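GTPase-activating protein GYP1 (Saccharomyces cerevisiae, PDB 1FKM) stimulates GTP hydrolysis by Ypt/Rab GTPases, notably Ypt1 on the Golgi and Ypt7 on the vacuole, supplying an arginine and a glutamine finger through its TBC domain. Local coordinates at residues 129-132 / 133-136; 88-91 / 92-96. One frame throughout, in Å; residues are numbered along the deposited sequence.

How the contacts relate
Contact 1 (129-132 / 133-136) is largely buried, at the turn where a loop enters helix 133-145; contact 2 (88-91 / 92-96) is only partly buried and lies at the end of helix 83-93, so the two hold different elements within one TBC domain. Buried N134 grips a backbone N-H in the first, whereas the second pairs two isoleucines on its inner side and sets a D93-R96 salt bridge toward the surface. Each carries one finger residue, Q131 in contact 1 and R96 in contact 2. They meet at D93, whose OD2 lies 2.8 Å from Y129 OH, a probable hydrogen bond, and the Y129 ring packs on Q89 and I90.

Contact 1. Residues 129-132 / 133-136; sequences YVQG and INDL
Y129 sets its hydroxyl end over the amide of N134, OH standing above the amide plane 3.2 Å from CG, with the ring and amide planes 71° apart. OD1 of N134 is closer still, at 3.1 Å from Y129 OH. The phenol reaches this point because its ring is swung anti to the backbone N (chi1 169°), while the hydroxyl itself is hydrogen-bonded to D93. The amide of N134 turns back on the chain: with CG lodged between its own N and carbonyl carbon (chi1 57°), OD1 accepts the N-H of G132 at 2.8 Å, the donor standing almost straight out from the side-chain carbonyl. ND2 of the same amide bonds to T97, so the group is held from both ends and its rotation is fixed. With an alanine here, the buried G132 N-H would probably lose its acceptor, T97 its amide partner and the Y129 hydroxyl the amide beneath it.

Within the same turn, V130 O accepts I133 N at 3.1 Å in a nearly straight bond, and V130 CB meets I133 CG1 at 4.4 Å. G132 O then takes L136 N at 3.1 Å and, more weakly, D135 N, forming the first bonds of the helix. G132 sits at the N-cap with a positive phi, where a CB would be jammed against the carbonyl of Q131. I133 and L136 meanwhile face Y193 and L186, which bury the apolar side of the turn. The CB of Q131, the experimentally identified glutamine finger, points away from the helix start. This finger of the TBC domain's catalytic site thus sits in the turn just before the glycine N-cap of helix 133-145, which probably helps fix its backbone.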
loop_
_atom_site.group_PDB
_atom_site.type_symbol
_atom_site.label_atom_id
_atom_site.label_comp_id
_atom_site.label_asym_id
_atom_site.label_seq_id
_atom_site.Cartn_x
_atom_site.Cartn_y
_atom_site.Cartn_z
ATOM N N TYR A 129 10.837 13.264 4.194
ATOM C CA TYR A 129 10.243 12.060 4.751
ATOM C C TYR A 129 8.983 12.464 5.512
ATOM O O TYR A 129 8.990 13.436 6.265
ATOM C CB TYR A 129 11.201 11.352 5.710
ATOM C CG TYR A 129 10.506 10.267 6.500
ATOM C CD1 TYR A 129 10.020 9.123 5.867
ATOM C CD2 TYR A 129 10.276 10.413 7.867
ATOM C CE1 TYR A 129 9.317 8.155 6.572
ATOM C CE2 TYR A 129 9.574 9.452 8.582
ATOM C CZ TYR A 129 9.096 8.323 7.926
ATOM O OH TYR A 129 8.398 7.359 8.622
ATOM N N VAL A 130 7.901 11.722 5.306
ATOM C CA VAL A 130 6.651 12.016 5.987
ATOM C C VAL A 130 6.132 10.744 6.629
ATOM O O VAL A 130 6.045 9.702 5.977
ATOM C CB VAL A 130 5.585 12.549 5.006
ATOM C CG1 VAL A 130 4.319 12.940 5.770
ATOM C CG2 VAL A 130 6.140 13.735 4.240
ATOM N N GLN A 131 5.801 10.828 7.913
ATOM C CA GLN A 131 5.289 9.676 8.638
ATOM C C GLN A 131 4.065 9.178 7.881
ATOM O O GLN A 131 3.162 9.956 7.545
ATOM C CB GLN A 131 4.926 10.069 10.072
ATOM C CG GLN A 131 4.661 8.887 10.988
ATOM C CD GLN A 131 4.650 9.279 12.453
ATOM O OE1 GLN A 131 3.803 10.058 12.894
ATOM N NE2 GLN A 131 5.598 8.741 13.215
ATOM N N GLY A 132 4.048 7.879 7.607
ATOM C CA GLY A 132 2.963 7.285 6.856
ATOM C C GLY A 132 3.561 6.562 5.663
ATOM O O GLY A 132 3.080 5.503 5.258
ATOM N N ILE A 133 4.621 7.136 5.097
ATOM C CA ILE A 133 5.290 6.523 3.953
ATOM C C ILE A 133 6.000 5.253 4.412
ATOM O O ILE A 133 6.193 4.317 3.630
ATOM C CB ILE A 133 6.318 7.480 3.327
ATOM C CG1 ILE A 133 5.620 8.758 2.855
ATOM C CG2 ILE A 133 7.007 6.803 2.156
ATOM C CD1 ILE A 133 4.547 8.518 1.809
ATOM N N ASN A 134 6.387 5.223 5.684
ATOM C CA ASN A 134 7.056 4.046 6.239
ATOM C C ASN A 134 6.074 2.876 6.266
ATOM O O ASN A 134 6.473 1.716 6.190
ATOM C CB ASN A 134 7.584 4.334 7.649
ATOM C CG ASN A 134 6.500 4.790 8.605
ATOM O OD1 ASN A 134 5.746 5.719 8.315
ATOM N ND2 ASN A 134 6.426 4.143 9.762
ATOM N N ASP A 135 4.787 3.185 6.370
ATOM C CA ASP A 135 3.778 2.135 6.369
ATOM C C ASP A 135 3.522 1.672 4.937
ATOM O O ASP A 135 3.489 0.472 4.660
ATOM C CB ASP A 135 2.459 2.644 6.963
ATOM C CG ASP A 135 2.574 2.995 8.430
ATOM O OD1 ASP A 135 2.905 2.099 9.236
ATOM O OD2 ASP A 135 2.328 4.170 8.773
ATOM N N LEU A 136 3.351 2.635 4.031
ATOM C CA LEU A 136 3.049 2.331 2.631
ATOM C C LEU A 136 4.063 1.489 1.886
ATOM O O LEU A 136 3.709 0.782 0.947
ATOM C CB LEU A 136 2.816 3.622 1.839
ATOM C CG LEU A 136 1.576 4.427 2.222
ATOM C CD1 LEU A 136 1.451 5.633 1.298
ATOM C CD2 LEU A 136 0.341 3.550 2.118
#

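Contact 2. Residues 88-91 / 92-96; sequences HQIE and IDIPR
I90 and I94, one helical turn apart, run alongside each other in the same direction, CG2 of I90 touching CG1 of I94 at 3.7 Å. That same CG1 also rests against I90 O, which accepts I94 N at 3.0 Å, and D93 N makes a second, weak bond to this carbonyl. Two residues earlier, I92 N bonds to H88 O, and I92 CG1, anti to its carbonyl carbon (chi1 -67°), is brought down to 3.2 Å from that oxygen. P95 has no N-H to continue the pattern; its CD instead lies 2.9 Å from E91 O.

Beyond the proline, R96 folds back along the chain. Its NH2 forms a salt bridge with D93 OD1 at 2.9 Å, the carboxylate oxygen lying at the edge of the guanidinium and in its plane, and NE reaches I92 O in a weak bond. D93 OD2, whose stronger partner is Y129, also receives a weak bond from Q131 NE2. D93 thus ties R96, the experimentally identified arginine finger, to the loop that carries the glutamine finger, and in this unbound domain probably helps keep the two close together. On the inner side, I90 and I94 lie on Q114 of helix 107-123, I94 reaching also Q110 and L117, so the last turn of helix 83-93 is packed against that helix.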
loop_
_atom_site.group_PDB
_atom_site.type_symbol
_atom_site.label_atom_id
_atom_site.label_comp_id
_atom_site.label_asym_id
_atom_site.label_seq_id
_atom_site.Cartn_x
_atom_site.Cartn_y
_atom_site.Cartn_z
ATOM N N HIS A 88 18.482 10.501 9.844
ATOM C CA HIS A 88 18.166 10.263 11.252
ATOM C C HIS A 88 16.668 10.335 11.530
ATOM O O HIS A 88 16.151 9.631 12.390
ATOM C CB HIS A 88 18.943 11.251 12.125
ATOM C CG HIS A 88 20.405 10.943 12.206
ATOM N ND1 HIS A 88 21.371 11.919 12.328
ATOM C CD2 HIS A 88 21.067 9.761 12.175
ATOM C CE1 HIS A 88 22.564 11.353 12.365
ATOM N NE2 HIS A 88 22.408 10.044 12.275
ATOM N N GLN A 89 15.970 11.183 10.788
ATOM C CA GLN A 89 14.528 11.320 10.937
ATOM C C GLN A 89 13.859 9.991 10.570
ATOM O O GLN A 89 12.875 9.580 11.189
ATOM C CB GLN A 89 14.040 12.445 10.027
ATOM C CG GLN A 89 12.558 12.502 9.788
ATOM C CD GLN A 89 12.189 13.649 8.859
ATOM O OE1 GLN A 89 12.864 13.891 7.860
ATOM N NE2 GLN A 89 11.112 14.354 9.182
ATOM N N ILE A 90 14.406 9.314 9.566
ATOM C CA ILE A 90 13.861 8.027 9.130
ATOM C C ILE A 90 14.248 6.927 10.106
ATOM O O ILE A 90 13.483 5.995 10.353
ATOM C CB ILE A 90 14.381 7.668 7.731
ATOM C CG1 ILE A 90 13.807 8.656 6.712
ATOM C CG2 ILE A 90 14.001 6.234 7.369
ATOM C CD1 ILE A 90 14.446 8.544 5.359
ATOM N N GLU A 91 15.447 7.055 10.656
ATOM C CA GLU A 91 15.991 6.106 11.617
ATOM C C GLU A 91 15.085 6.016 12.838
ATOM O O GLU A 91 14.972 4.966 13.471
ATOM C CB GLU A 91 17.382 6.569 12.041
ATOM C CG GLU A 91 18.068 5.700 13.065
ATOM C CD GLU A 91 19.312 6.364 13.619
ATOM O OE1 GLU A 91 20.165 6.792 12.813
ATOM O OE2 GLU A 91 19.435 6.456 14.860
ATOM N N ILE A 92 14.444 7.131 13.166
ATOM C CA ILE A 92 13.541 7.196 14.307
ATOM C C ILE A 92 12.246 6.406 14.087
ATOM O O ILE A 92 11.676 5.866 15.035
ATOM C CB ILE A 92 13.196 8.665 14.634
ATOM C CG1 ILE A 92 14.455 9.384 15.129
ATOM C CG2 ILE A 92 12.088 8.736 15.670
ATOM C CD1 ILE A 92 14.276 10.878 15.341
ATOM N N ASP A 93 11.787 6.324 12.842
ATOM C CA ASP A 93 10.551 5.603 12.545
ATOM C C ASP A 93 10.685 4.137 12.131
ATOM O O ASP A 93 9.792 3.333 12.402
ATOM C CB ASP A 93 9.755 6.346 11.469
ATOM C CG ASP A 93 8.989 7.528 12.025
ATOM O OD1 ASP A 93 9.111 7.804 13.238
ATOM O OD2 ASP A 93 8.260 8.180 11.248
ATOM N N ILE A 94 11.788 3.782 11.483
ATOM C CA ILE A 94 11.976 2.411 11.025
ATOM C C ILE A 94 11.782 1.334 12.100
ATOM O O ILE A 94 10.904 0.476 11.972
ATOM C CB ILE A 94 13.368 2.229 10.375
ATOM C CG1 ILE A 94 13.442 3.038 9.080
ATOM C CG2 ILE A 94 13.629 0.751 10.090
ATOM C CD1 ILE A 94 12.440 2.604 8.028
ATOM N N PRO A 95 12.592 1.366 13.171
ATOM C CA PRO A 95 12.484 0.375 14.247
ATOM C C PRO A 95 11.090 0.282 14.860
ATOM O O PRO A 95 10.753 -0.714 15.503
ATOM C CB PRO A 95 13.522 0.854 15.264
ATOM C CG PRO A 95 14.538 1.540 14.417
ATOM C CD PRO A 95 13.672 2.325 13.464
ATOM N N ARG A 96 10.282 1.317 14.654
ATOM C CA ARG A 96 8.932 1.356 15.208
ATOM C C ARG A 96 7.813 1.032 14.213
ATOM O O ARG A 96 6.633 1.155 14.545
ATOM C CB ARG A 96 8.680 2.732 15.832
ATOM C CG ARG A 96 9.748 3.166 16.834
ATOM C CD ARG A 96 9.349 4.444 17.566
ATOM N NE ARG A 96 9.212 5.587 16.666
ATOM C CZ ARG A 96 8.717 6.768 17.029
ATOM N NH1 ARG A 96 8.310 6.962 18.277
ATOM N NH2 ARG A 96 8.627 7.754 16.146
#